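Local coordinates for uncharacterized protein (Aeromonas hydrophila J-1, PDB 6R1J) that serves, in a soluble head-mutant form, as the AhlC component of a tripartite alpha-pore-forming toxin that probably perforates target membranes, at residues Ala42-Gln47 with Leu103-Ser108; Ala119-Gly124 with Gly199-Thr204; Ala60-Gln65 with Thr256-Leu261; Gly4-Ser9 with Gln49-Gln54. The protein carries 3 engineered substitutions. All blocks are in the same frame, centred on the assembly; numbering follows the deposited sequence.

Interaction 1 (Ala42-Gln47 with Leu103-Ser108)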
loop_
_atom_site.group_PDB
_atom_site.type_symbol
_atom_site.label_atom_id
_atom_site.label_comp_id
_atom_site.label_asym_id
_atom_site.label_seq_id
_atom_site.Cartn_x
_atom_site.Cartn_y
_atom_site.Cartn_z
ATOM N N ALA A 42 -4.447 20.207 -20.496
ATOM C CA ALA A 42 -4.578 21.434 -21.322
ATOM C C ALA A 42 -4.882 21.109 -22.791
ATOM O O ALA A 42 -5.781 21.712 -23.336
ATOM C CB ALA A 42 -3.315 22.263 -21.254
ATOM N N ALA A 43 -4.117 20.225 -23.423
ATOM C CA ALA A 43 -4.138 20.013 -24.883
ATOM C C ALA A 43 -4.805 18.681 -25.285
ATOM O O ALA A 43 -5.669 18.716 -26.162
ATOM C CB ALA A 43 -2.720 20.108 -25.388
ATOM N N LEU A 44 -4.510 17.550 -24.631
ATOM C CA LEU A 44 -4.960 16.238 -25.166
ATOM C C LEU A 44 -6.418 15.948 -24.743
ATOM O O LEU A 44 -7.177 15.508 -25.634
ATOM C CB LEU A 44 -3.982 15.138 -24.744
ATOM C CG LEU A 44 -4.400 13.698 -25.074
ATOM C CD1 LEU A 44 -4.444 13.451 -26.568
ATOM C CD2 LEU A 44 -3.461 12.696 -24.398
ATOM N N LEU A 45 -6.848 16.255 -23.520
ATOM C CA LEU A 45 -8.232 15.883 -23.112
ATOM C C LEU A 45 -9.253 16.658 -23.952
ATOM O O LEU A 45 -10.254 16.070 -24.329
ATOM C CB LEU A 45 -8.421 15.991 -21.608
ATOM C CG LEU A 45 -7.515 15.071 -20.787
ATOM C CD1 LEU A 45 -7.872 15.147 -19.327
ATOM C CD2 LEU A 45 -7.544 13.633 -21.284
ATOM N N PRO A 46 -9.059 17.948 -24.313
ATOM C CA PRO A 46 -9.937 18.602 -25.297
ATOM C C PRO A 46 -9.970 17.885 -26.660
ATOM O O PRO A 46 -11.036 17.772 -27.234
ATOM C CB PRO A 46 -9.370 20.037 -25.373
ATOM C CG PRO A 46 -8.777 20.240 -23.990
ATOM C CD PRO A 46 -8.119 18.902 -23.704
ATOM N N GLN A 47 -8.837 17.378 -27.165
ATOM C CA GLN A 47 -8.785 16.625 -28.435
ATOM C C GLN A 47 -9.544 15.306 -28.265
ATOM O O GLN A 47 -10.203 14.867 -29.245
ATOM C CB GLN A 47 -7.363 16.348 -28.930
ATOM C CG GLN A 47 -6.586 17.597 -29.333
ATOM C CD GLN A 47 -5.122 17.285 -29.565
ATOM O OE1 GLN A 47 -4.544 16.392 -28.954
ATOM N NE2 GLN A 47 -4.489 18.048 -30.437
ATOM N N LEU A 103 -5.239 7.967 -30.097
ATOM C CA LEU A 103 -4.699 6.833 -29.329
ATOM C C LEU A 103 -3.176 7.014 -29.234
ATOM O O LEU A 103 -2.616 6.809 -28.156
ATOM C CB LEU A 103 -5.059 5.535 -30.034
ATOM C CG LEU A 103 -4.563 4.262 -29.359
ATOM C CD1 LEU A 103 -5.095 4.131 -27.949
ATOM C CD2 LEU A 103 -4.913 3.037 -30.179
ATOM N N THR A 104 -2.524 7.328 -30.345
ATOM C CA THR A 104 -1.042 7.502 -30.387
ATOM C C THR A 104 -0.628 8.582 -29.381
ATOM O O THR A 104 0.231 8.283 -28.562
ATOM C CB THR A 104 -0.545 7.823 -31.806
ATOM O OG1 THR A 104 -0.831 6.677 -32.590
ATOM C CG2 THR A 104 0.942 8.098 -31.865
ATOM N N ALA A 105 -1.204 9.786 -29.435
ATOM C CA ALA A 105 -0.860 10.877 -28.490
ATOM C C ALA A 105 -1.057 10.385 -27.047
ATOM O O ALA A 105 -0.185 10.635 -26.173
ATOM C CB ALA A 105 -1.650 12.127 -28.774
ATOM N N SER A 106 -2.147 9.656 -26.774
ATOM C CA SER A 106 -2.430 9.153 -25.409
ATOM C C SER A 106 -1.348 8.161 -24.967
ATOM O O SER A 106 -0.842 8.315 -23.862
ATOM C CB SER A 106 -3.812 8.558 -25.321
ATOM O OG SER A 106 -4.783 9.573 -25.556
ATOM N N GLN A 107 -1.073 7.139 -25.766
ATOM C CA GLN A 107 -0.055 6.127 -25.413
ATOM C C GLN A 107 1.316 6.803 -25.200
ATOM O O GLN A 107 2.004 6.394 -24.255
ATOM C CB GLN A 107 0.009 5.043 -26.475
ATOM C CG GLN A 107 -1.164 4.090 -26.370
ATOM C CD GLN A 107 -1.265 3.235 -27.598
ATOM O OE1 GLN A 107 -0.839 3.643 -28.681
ATOM N NE2 GLN A 107 -1.811 2.037 -27.421
ATOM N N SER A 108 1.694 7.765 -26.040
ATOM C CA SER A 108 2.990 8.492 -25.897
ATOM C C SER A 108 3.067 9.111 -24.514
ATOM O O SER A 108 4.031 8.881 -23.828
ATOM C CB SER A 108 3.185 9.559 -26.922
ATOM O OG SER A 108 3.189 8.958 -28.187
#
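With its first torsion at 173°, L44 carries CG on the far side from its own backbone N, and a second torsion of 66° spreads the two methyls over neighbouring residues of the facing helix. CD1 lies against the methyl CB of A105, at 3.8 Å, while CD2 comes over S106, with 3.6 Å between L44 CD2 and S106 OG and 3.8 Å between L44 CD2 and S106 CA. One branched side chain therefore rests on two consecutive residues, and the fork of the leucine straddles the step from alanine to serine. The small size of both partners matters: the CA atoms of L44 and A105 stand 7.5 Å apart, close enough for a single leucine to bridge the gap.

The polar end of S106 is turned to its own helix. Its OG, set beside its backbone N by a torsion of -64°, hydrogen-bonds to the carbonyl O of T102 one turn back, so the buried hydroxyl is satisfied internally and meets the methyls by van der Waals contact alone. L44 closes a wider, pi-type turn (42-44) and lies two residues ahead of P46, whose nitrogen has no N-H to give, so the helix is kinked here. L44 and S106 both also touch F211 of helix 163-236, which makes the site a three-helix junction. The contact joins helices 28-70 and 78-157 within the elongated alpha-helical bundle, a fold consistent with a ClyA-like pore-forming toxin in its soluble form.

Interaction 2 (Ala119-Gly124 with Gly199-Thr204)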
loop_
_atom_site.group_PDB
_atom_site.type_symbol
_atom_site.label_atom_id
_atom_site.label_comp_id
_atom_site.label_asym_id
_atom_site.label_seq_id
_atom_site.Cartn_x
_atom_site.Cartn_y
_atom_site.Cartn_z
ATOM N N ALA A 119 11.443 5.443 -12.643
ATOM C CA ALA A 119 12.634 6.244 -12.237
ATOM C C ALA A 119 12.413 6.760 -10.809
ATOM O O ALA A 119 13.325 6.671 -9.991
ATOM C CB ALA A 119 12.908 7.373 -13.222
ATOM N N LEU A 120 11.223 7.269 -10.469
ATOM C CA LEU A 120 10.959 7.734 -9.083
ATOM C C LEU A 120 11.040 6.575 -8.074
ATOM O O LEU A 120 11.561 6.822 -6.968
ATOM C CB LEU A 120 9.593 8.409 -8.998
ATOM C CG LEU A 120 9.550 9.827 -9.542
ATOM C CD1 LEU A 120 8.118 10.354 -9.485
ATOM C CD2 LEU A 120 10.520 10.727 -8.781
ATOM N N GLN A 121 10.553 5.396 -8.460
ATOM C CA GLN A 121 10.602 4.174 -7.616
ATOM C C GLN A 121 12.059 3.795 -7.317
ATOM O O GLN A 121 12.341 3.512 -6.169
ATOM C CB GLN A 121 9.841 3.063 -8.304
ATOM C CG GLN A 121 8.336 3.280 -8.216
ATOM C CD GLN A 121 7.649 2.095 -8.828
ATOM O OE1 GLN A 121 7.119 2.154 -9.936
ATOM N NE2 GLN A 121 7.787 0.970 -8.146
ATOM N N ARG A 122 12.953 3.854 -8.311
ATOM C CA ARG A 122 14.397 3.555 -8.101
ATOM C C ARG A 122 14.931 4.542 -7.077
ATOM O O ARG A 122 15.602 4.129 -6.147
ATOM C CB ARG A 122 15.229 3.647 -9.382
ATOM C CG ARG A 122 14.856 2.663 -10.471
ATOM C CD ARG A 122 15.870 2.721 -11.618
ATOM N NE ARG A 122 15.547 1.715 -12.603
ATOM C CZ ARG A 122 14.894 1.932 -13.719
ATOM N NH1 ARG A 122 14.485 3.156 -14.055
ATOM N NH2 ARG A 122 14.649 0.906 -14.508
ATOM N N ILE A 123 14.549 5.804 -7.196
ATOM C CA ILE A 123 14.974 6.866 -6.259
ATOM C C ILE A 123 14.451 6.558 -4.843
ATOM O O ILE A 123 15.225 6.755 -3.892
ATOM C CB ILE A 123 14.547 8.238 -6.803
ATOM C CG1 ILE A 123 15.387 8.586 -8.039
ATOM C CG2 ILE A 123 14.674 9.309 -5.743
ATOM C CD1 ILE A 123 14.984 9.871 -8.732
ATOM N N GLY A 124 13.203 6.089 -4.713
ATOM C CA GLY A 124 12.621 5.767 -3.391
ATOM C C GLY A 124 13.395 4.634 -2.728
ATOM O O GLY A 124 13.648 4.702 -1.544
ATOM N N GLY A 199 3.391 9.574 -1.530
ATOM C CA GLY A 199 2.125 10.285 -1.783
ATOM C C GLY A 199 2.049 10.712 -3.235
ATOM O O GLY A 199 1.007 10.501 -3.911
ATOM N N PHE A 200 3.113 11.300 -3.758
ATOM C CA PHE A 200 3.142 11.762 -5.167
ATOM C C PHE A 200 2.965 10.586 -6.129
ATOM O O PHE A 200 2.196 10.651 -7.091
ATOM C CB PHE A 200 4.465 12.491 -5.433
ATOM C CG PHE A 200 4.559 12.988 -6.835
ATOM C CD1 PHE A 200 4.028 14.223 -7.185
ATOM C CD2 PHE A 200 5.247 12.263 -7.798
ATOM C CE1 PHE A 200 4.148 14.691 -8.491
ATOM C CE2 PHE A 200 5.365 12.744 -9.097
ATOM C CZ PHE A 200 4.820 13.957 -9.443
ATOM N N LEU A 201 3.725 9.516 -5.929
ATOM C CA LEU A 201 3.605 8.316 -6.789
ATOM C C LEU A 201 2.183 7.706 -6.717
ATOM O O LEU A 201 1.722 7.238 -7.734
ATOM C CB LEU A 201 4.658 7.294 -6.362
ATOM C CG LEU A 201 6.035 7.513 -6.987
ATOM C CD1 LEU A 201 7.093 6.685 -6.282
ATOM C CD2 LEU A 201 5.981 7.177 -8.472
ATOM N N GLY A 202 1.544 7.713 -5.562
ATOM C CA GLY A 202 0.124 7.292 -5.424
ATOM C C GLY A 202 -0.769 8.107 -6.357
ATOM O O GLY A 202 -1.592 7.524 -7.072
ATOM N N GLN A 203 -0.533 9.408 -6.471
ATOM C CA GLN A 203 -1.359 10.268 -7.340
ATOM C C GLN A 203 -0.992 10.035 -8.790
ATOM O O GLN A 203 -1.913 9.976 -9.615
ATOM C CB GLN A 203 -1.223 11.733 -6.944
ATOM C CG GLN A 203 -1.813 12.004 -5.591
ATOM C CD GLN A 203 -3.279 11.653 -5.606
ATOM O OE1 GLN A 203 -4.044 12.199 -6.398
ATOM N NE2 GLN A 203 -3.648 10.732 -4.736
ATOM N N THR A 204 0.297 9.853 -9.124
ATOM C CA THR A 204 0.668 9.636 -10.526
ATOM C C THR A 204 0.225 8.236 -10.949
ATOM O O THR A 204 -0.134 8.082 -12.107
ATOM C CB THR A 204 2.145 9.931 -10.843
ATOM O OG1 THR A 204 2.991 9.003 -10.220
ATOM C CG2 THR A 204 2.586 11.276 -10.332
#
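L120 and L201 form the close-packed heart of this contact, with F200 completing it along one flank. The CB of L120 lies 3.9 Å from L201 CD2, and both methyls of that leucine face it. Farther out, L120 CD1 reaches the rim of the F200 ring near its plane, 3.7 Å from CE2, so the phenyl is met at its edge and the two side chains cross at about a right angle. From within the same helix, T204 CG2 lies over one face of the ring, 3.4 Å above the plane and toward the rim. F23 adds an edge-to-face aromatic contact, and the ring is thus held from several directions.

The other flank is looser. Q121 contributes just its aliphatic CG, 4.1 Å from L201 CD1, and its extended chain continues past the leucine in a partly exposed position. There the neighbours belong to the oligomer: V125 of the second subunit packs on Q121, and E126 of that subunit forms a salt bridge with R122.

The two helix segments run nearly antiparallel, at 158°, with axes 11.1 Å apart at closest approach, a wide spacing filled by the leucines and the phenyl group. This places the contact where helices 78-157 and 163-236 pair; I20 of helix 5-21, A30 of helix 28-70 and the loop residue L26 pack on F200, and P27 of the same loop packs on L120.

Interaction 3 (Ala60-Gln65 with Thr256-Leu261)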
loop_
_atom_site.group_PDB
_atom_site.type_symbol
_atom_site.label_atom_id
_atom_site.label_comp_id
_atom_site.label_asym_id
_atom_site.label_seq_id
_atom_site.Cartn_x
_atom_site.Cartn_y
_atom_site.Cartn_z
ATOM N N ALA A 60 -24.219 8.794 -35.826
ATOM C CA ALA A 60 -25.648 9.183 -35.951
ATOM C C ALA A 60 -25.984 9.278 -37.443
ATOM O O ALA A 60 -26.964 8.673 -37.872
ATOM C CB ALA A 60 -25.920 10.472 -35.239
ATOM N N ARG A 61 -25.138 9.936 -38.224
ATOM C CA ARG A 61 -25.376 10.066 -39.681
ATOM C C ARG A 61 -25.351 8.678 -40.338
ATOM O O ARG A 61 -26.289 8.368 -41.137
ATOM C CB ARG A 61 -24.386 11.067 -40.255
ATOM C CG ARG A 61 -24.192 10.976 -41.761
ATOM C CD ARG A 61 -23.218 12.028 -42.256
ATOM N NE ARG A 61 -22.905 11.765 -43.651
ATOM C CZ ARG A 61 -23.536 12.292 -44.690
ATOM N NH1 ARG A 61 -23.187 11.946 -45.920
ATOM N NH2 ARG A 61 -24.496 13.179 -44.506
ATOM N N LEU A 62 -24.367 7.830 -40.030
ATOM C CA LEU A 62 -24.270 6.513 -40.693
ATOM C C LEU A 62 -25.411 5.586 -40.233
ATOM O O LEU A 62 -25.862 4.782 -41.052
ATOM C CB LEU A 62 -22.892 5.885 -40.464
ATOM C CG LEU A 62 -22.680 4.543 -41.160
ATOM C CD1 LEU A 62 -22.908 4.635 -42.654
ATOM C CD2 LEU A 62 -21.292 4.010 -40.870
ATOM N N GLU A 63 -25.831 5.651 -38.966
ATOM C CA GLU A 63 -26.964 4.828 -38.468
ATOM C C GLU A 63 -28.202 5.058 -39.360
ATOM O O GLU A 63 -28.802 4.042 -39.826
ATOM C CB GLU A 63 -27.316 5.164 -37.026
ATOM C CG GLU A 63 -28.509 4.376 -36.528
ATOM C CD GLU A 63 -28.968 4.712 -35.110
ATOM O OE1 GLU A 63 -29.503 3.828 -34.477
ATOM O OE2 GLU A 63 -28.694 5.817 -34.642
ATOM N N LEU A 64 -28.533 6.311 -39.648
ATOM C CA LEU A 64 -29.728 6.627 -40.493
ATOM C C LEU A 64 -29.480 6.188 -41.958
ATOM O O LEU A 64 -30.348 5.561 -42.580
ATOM C CB LEU A 64 -30.009 8.120 -40.338
ATOM C CG LEU A 64 -31.218 8.672 -41.092
ATOM C CD1 LEU A 64 -32.469 7.861 -40.787
ATOM C CD2 LEU A 64 -31.418 10.138 -40.732
ATOM N N GLN A 65 -28.274 6.393 -42.482
ATOM C CA GLN A 65 -27.917 5.948 -43.848
ATOM C C GLN A 65 -28.115 4.441 -43.954
ATOM O O GLN A 65 -28.711 4.001 -44.944
ATOM C CB GLN A 65 -26.494 6.347 -44.208
ATOM C CG GLN A 65 -26.279 7.831 -44.443
ATOM C CD GLN A 65 -24.805 8.151 -44.587
ATOM O OE1 GLN A 65 -23.940 7.471 -44.024
ATOM N NE2 GLN A 65 -24.505 9.227 -45.301
ATOM N N THR A 256 -24.850 -2.877 -36.458
ATOM C CA THR A 256 -24.478 -3.303 -35.077
ATOM C C THR A 256 -23.205 -2.567 -34.638
ATOM O O THR A 256 -23.127 -2.154 -33.448
ATOM C CB THR A 256 -24.312 -4.821 -34.887
ATOM O OG1 THR A 256 -23.122 -5.308 -35.517
ATOM C CG2 THR A 256 -25.514 -5.617 -35.357
ATOM N N GLU A 257 -22.247 -2.357 -35.543
ATOM C CA GLU A 257 -20.945 -1.729 -35.174
ATOM C C GLU A 257 -21.202 -0.248 -34.943
ATOM O O GLU A 257 -20.669 0.299 -33.959
ATOM C CB GLU A 257 -19.857 -2.006 -36.230
ATOM C CG GLU A 257 -19.595 -3.495 -36.457
ATOM C CD GLU A 257 -19.047 -4.256 -35.254
ATOM O OE1 GLU A 257 -18.705 -3.619 -34.252
ATOM O OE2 GLU A 257 -19.011 -5.490 -35.295
ATOM N N VAL A 258 -22.001 0.392 -35.811
ATOM C CA VAL A 258 -22.356 1.826 -35.641
ATOM C C VAL A 258 -22.986 2.017 -34.267
ATOM O O VAL A 258 -22.634 2.974 -33.599
ATOM C CB VAL A 258 -23.301 2.346 -36.733
ATOM C CG1 VAL A 258 -23.848 3.722 -36.384
ATOM C CG2 VAL A 258 -22.598 2.377 -38.066
ATOM N N ARG A 259 -23.913 1.147 -33.878
ATOM C CA ARG A 259 -24.595 1.267 -32.557
ATOM C C ARG A 259 -23.592 0.979 -31.436
ATOM O O ARG A 259 -23.713 1.561 -30.356
ATOM C CB ARG A 259 -25.810 0.337 -32.531
ATOM C CG ARG A 259 -26.884 0.905 -33.445
ATOM C CD ARG A 259 -28.210 0.197 -33.444
ATOM N NE ARG A 259 -29.115 1.055 -34.214
ATOM C CZ ARG A 259 -30.141 0.595 -34.886
ATOM N NH1 ARG A 259 -30.338 -0.701 -34.892
ATOM N NH2 ARG A 259 -30.926 1.404 -35.576
ATOM N N THR A 260 -22.653 0.065 -31.647
ATOM C CA THR A 260 -21.564 -0.157 -30.666
ATOM C C THR A 260 -20.828 1.163 -30.452
ATOM O O THR A 260 -20.581 1.519 -29.311
ATOM C CB THR A 260 -20.698 -1.356 -31.048
ATOM O OG1 THR A 260 -21.603 -2.455 -31.126
ATOM C CG2 THR A 260 -19.620 -1.657 -30.017
ATOM N N LEU A 261 -20.448 1.891 -31.493
ATOM C CA LEU A 261 -19.716 3.172 -31.295
ATOM C C LEU A 261 -20.511 4.126 -30.404
ATOM O O LEU A 261 -19.916 4.861 -29.567
ATOM C CB LEU A 261 -19.548 3.863 -32.641
ATOM C CG LEU A 261 -18.516 3.311 -33.585
ATOM C CD1 LEU A 261 -18.615 4.050 -34.906
ATOM C CD2 LEU A 261 -17.111 3.417 -32.994
#
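L62 overlaps V258 through one methyl each, and the fit is tight: CD2 of the leucine is 3.5 Å from CG2 of the valine, nearer than carbons usually come. The other valine methyl, CG1, turns to E63, lying 3.8 Å from its CB. V258 thus fits between two consecutive residues of the opposite helix, beside a polar bridge.

That bridge is side-on. NE and NH2 of R259 both donate to OE1 of E63, at 2.8 Å from NE and 3.0 Å from NH2. The oxygen lies almost in the guanidinium plane, and the two flat groups are turned 74° apart. NH2 uses the anti lone pair of OE1; NE comes from the same anti side but tilted out of the carboxylate plane. The NE bond is the straighter, at 152° against 137°. Because E63 OE2 accepts from Q262 NE2, both carboxylate oxygens have partners on helix 244-264, which should fix the group's rotation and favour its charged form.

L228 of helix 163-236 and V88 of helix 78-157 also touch L62. In the elongated helical bundle, helix 244-264 here packs on helix 28-70 next to the sodium site of T224 and D264.

Interaction 4 (Gly4-Ser9 with Gln49-Gln54)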
loop_
_atom_site.group_PDB
_atom_site.type_symbol
_atom_site.label_atom_id
_atom_site.label_comp_id
_atom_site.label_asym_id
_atom_site.label_seq_id
_atom_site.Cartn_x
_atom_site.Cartn_y
_atom_site.Cartn_z
ATOM N N GLY A 4 -20.494 8.507 -18.687
ATOM C CA GLY A 4 -19.792 7.625 -19.655
ATOM C C GLY A 4 -18.322 7.400 -19.275
ATOM O O GLY A 4 -17.773 8.274 -18.579
ATOM N N ILE A 5 -17.688 6.314 -19.742
ATOM C CA ILE A 5 -16.283 5.934 -19.380
ATOM C C ILE A 5 -15.295 7.016 -19.837
ATOM O O ILE A 5 -14.402 7.334 -19.043
ATOM C CB ILE A 5 -15.901 4.523 -19.884
ATOM C CG1 ILE A 5 -16.743 3.458 -19.190
ATOM C CG2 ILE A 5 -14.426 4.215 -19.668
ATOM C CD1 ILE A 5 -16.475 3.362 -17.694
ATOM N N LEU A 6 -15.471 7.619 -21.010
ATOM C CA LEU A 6 -14.559 8.717 -21.427
ATOM C C LEU A 6 -14.720 9.894 -20.483
ATOM O O LEU A 6 -13.670 10.409 -20.005
ATOM C CB LEU A 6 -14.802 9.100 -22.886
ATOM C CG LEU A 6 -14.321 8.047 -23.881
ATOM C CD1 LEU A 6 -14.674 8.440 -25.299
ATOM C CD2 LEU A 6 -12.825 7.792 -23.757
ATOM N N SER A 7 -15.962 10.310 -20.217
ATOM C CA SER A 7 -16.289 11.451 -19.340
ATOM C C SER A 7 -15.717 11.247 -17.929
ATOM O O SER A 7 -15.132 12.217 -17.363
ATOM C CB SER A 7 -17.795 11.700 -19.301
ATOM O OG SER A 7 -18.261 12.068 -20.588
ATOM N N GLN A 8 -15.839 10.037 -17.387
ATOM C CA GLN A 8 -15.359 9.752 -16.021
ATOM C C GLN A 8 -13.836 9.832 -15.966
ATOM O O GLN A 8 -13.326 10.404 -15.006
ATOM C CB GLN A 8 -15.823 8.382 -15.565
ATOM C CG GLN A 8 -17.298 8.375 -15.174
ATOM C CD GLN A 8 -17.669 7.074 -14.508
ATOM O OE1 GLN A 8 -16.903 6.549 -13.697
ATOM N NE2 GLN A 8 -18.853 6.567 -14.823
ATOM N N SER A 9 -13.181 9.201 -16.927
ATOM C CA SER A 9 -11.708 9.091 -16.995
ATOM C C SER A 9 -11.155 10.508 -17.071
ATOM O O SER A 9 -10.237 10.847 -16.315
ATOM C CB SER A 9 -11.279 8.283 -18.189
ATOM O OG SER A 9 -11.652 6.933 -18.053
ATOM N N GLN A 49 -12.167 14.961 -26.252
ATOM C CA GLN A 49 -13.603 15.370 -26.250
ATOM C C GLN A 49 -14.049 15.675 -27.697
ATOM O O GLN A 49 -15.120 15.244 -28.072
ATOM C CB GLN A 49 -13.831 16.525 -25.288
ATOM C CG GLN A 49 -13.656 16.118 -23.829
ATOM C CD GLN A 49 -13.383 17.295 -22.934
ATOM O OE1 GLN A 49 -12.683 18.231 -23.337
ATOM N NE2 GLN A 49 -13.926 17.249 -21.721
ATOM N N THR A 50 -13.219 16.321 -28.516
ATOM C CA THR A 50 -13.514 16.587 -29.937
ATOM C C THR A 50 -13.702 15.248 -30.668
ATOM O O THR A 50 -14.692 15.097 -31.410
ATOM C CB THR A 50 -12.438 17.486 -30.571
ATOM O OG1 THR A 50 -12.595 18.751 -29.939
ATOM C CG2 THR A 50 -12.566 17.654 -32.070
ATOM N N MET A 51 -12.820 14.287 -30.431
ATOM C CA MET A 51 -12.866 12.982 -31.109
ATOM C C MET A 51 -14.188 12.297 -30.783
ATOM O O MET A 51 -14.802 11.740 -31.715
ATOM C CB MET A 51 -11.710 12.080 -30.700
ATOM C CG MET A 51 -11.881 10.693 -31.210
ATOM S SD MET A 51 -11.177 9.436 -30.165
ATOM C CE MET A 51 -12.387 9.456 -28.848
ATOM N N GLN A 52 -14.568 12.306 -29.515
ATOM C CA GLN A 52 -15.848 11.745 -29.010
ATOM C C GLN A 52 -17.039 12.386 -29.755
ATOM O O GLN A 52 -17.883 11.656 -30.240
ATOM C CB GLN A 52 -15.969 12.015 -27.517
ATOM C CG GLN A 52 -17.202 11.417 -26.869
ATOM C CD GLN A 52 -17.181 11.661 -25.376
ATOM O OE1 GLN A 52 -16.508 12.575 -24.902
ATOM N NE2 GLN A 52 -17.910 10.843 -24.624
ATOM N N GLN A 53 -17.123 13.710 -29.795
ATOM C CA GLN A 53 -18.193 14.455 -30.510
ATOM C C GLN A 53 -18.215 14.044 -31.988
ATOM O O GLN A 53 -19.321 13.783 -32.492
ATOM C CB GLN A 53 -18.014 15.961 -30.296
ATOM C CG GLN A 53 -18.436 16.392 -28.900
ATOM C CD GLN A 53 -17.984 17.767 -28.453
ATOM O OE1 GLN A 53 -17.212 18.465 -29.117
ATOM N NE2 GLN A 53 -18.456 18.158 -27.279
ATOM N N GLN A 54 -17.052 13.904 -32.640
ATOM C CA GLN A 54 -16.965 13.590 -34.094
ATOM C C GLN A 54 -17.377 12.134 -34.348
ATOM O O GLN A 54 -18.066 11.862 -35.356
ATOM C CB GLN A 54 -15.576 13.928 -34.646
ATOM C CG GLN A 54 -15.338 15.429 -34.703
ATOM C CD GLN A 54 -14.032 15.808 -35.342
ATOM O OE1 GLN A 54 -13.382 16.769 -34.950
ATOM N NE2 GLN A 54 -13.625 15.041 -36.323
HETATM O O HOH W 1 -16.239 13.008 -22.268
#
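The N-terminal helix 5-21 packs back along helix 28-70 as one arm of an antiparallel helical pair, with L6 meeting Q52 and M51. The segment axes are 11.4 Å apart at closest, and side chains coming from opposite directions span the gap. L6 CB lies 4.0 Å from Q52 NE2, and L6 CD1 touches the amide carbon CD at 4.1 Å. The methyl CE of M51 reaches the same L6 CD1 more loosely, at 4.3 Å.

The first torsion of Q52, -177°, sets CG opposite its backbone N, and the extended chain beyond carries the amide across to the other helix. There its two ends have separate partners. A water donates to Q52 OE1 at 2.7 Å and also hydrogen-bonds to S7 OG, 2.8 Å away, linking the helices through solvent; NE2 is taken by the carbonyl of A265, near the C-terminus. G4, the N-cap of helix 5-21, pairs through its backbone with H267, a histidine of the C-terminal tag, so part of this setting is engineered.

R217 of helix 163-236 also touches L6. The contact is a buried, partly polar piece of antiparallel helix packing in the bundle, where both chain termini meet.

Overall arrangement
Helix 28-70 is the common thread: interactions 1, 4 and 3 follow one another along it, pairing it in turn with helix 78-157, helix 5-21 and helix 244-264. Interactions 1 and 4 are adjacent in sequence, with centres about 12 Å apart, whereas the centres of interactions 4 and 3 are about 17 Å apart. Interaction 2 joins helices 78-157 and 163-236, its centre about 43 Å from that of interaction 3. Along the chain interaction 4 closes before interaction 2 opens, while the segments of interaction 1 alternate with those of interactions 3 and 4. Both termini pack onto one elongated bundle. Through interactions 2, 3 and 4 it also packs against a neighbouring copy in the four-chain assembly.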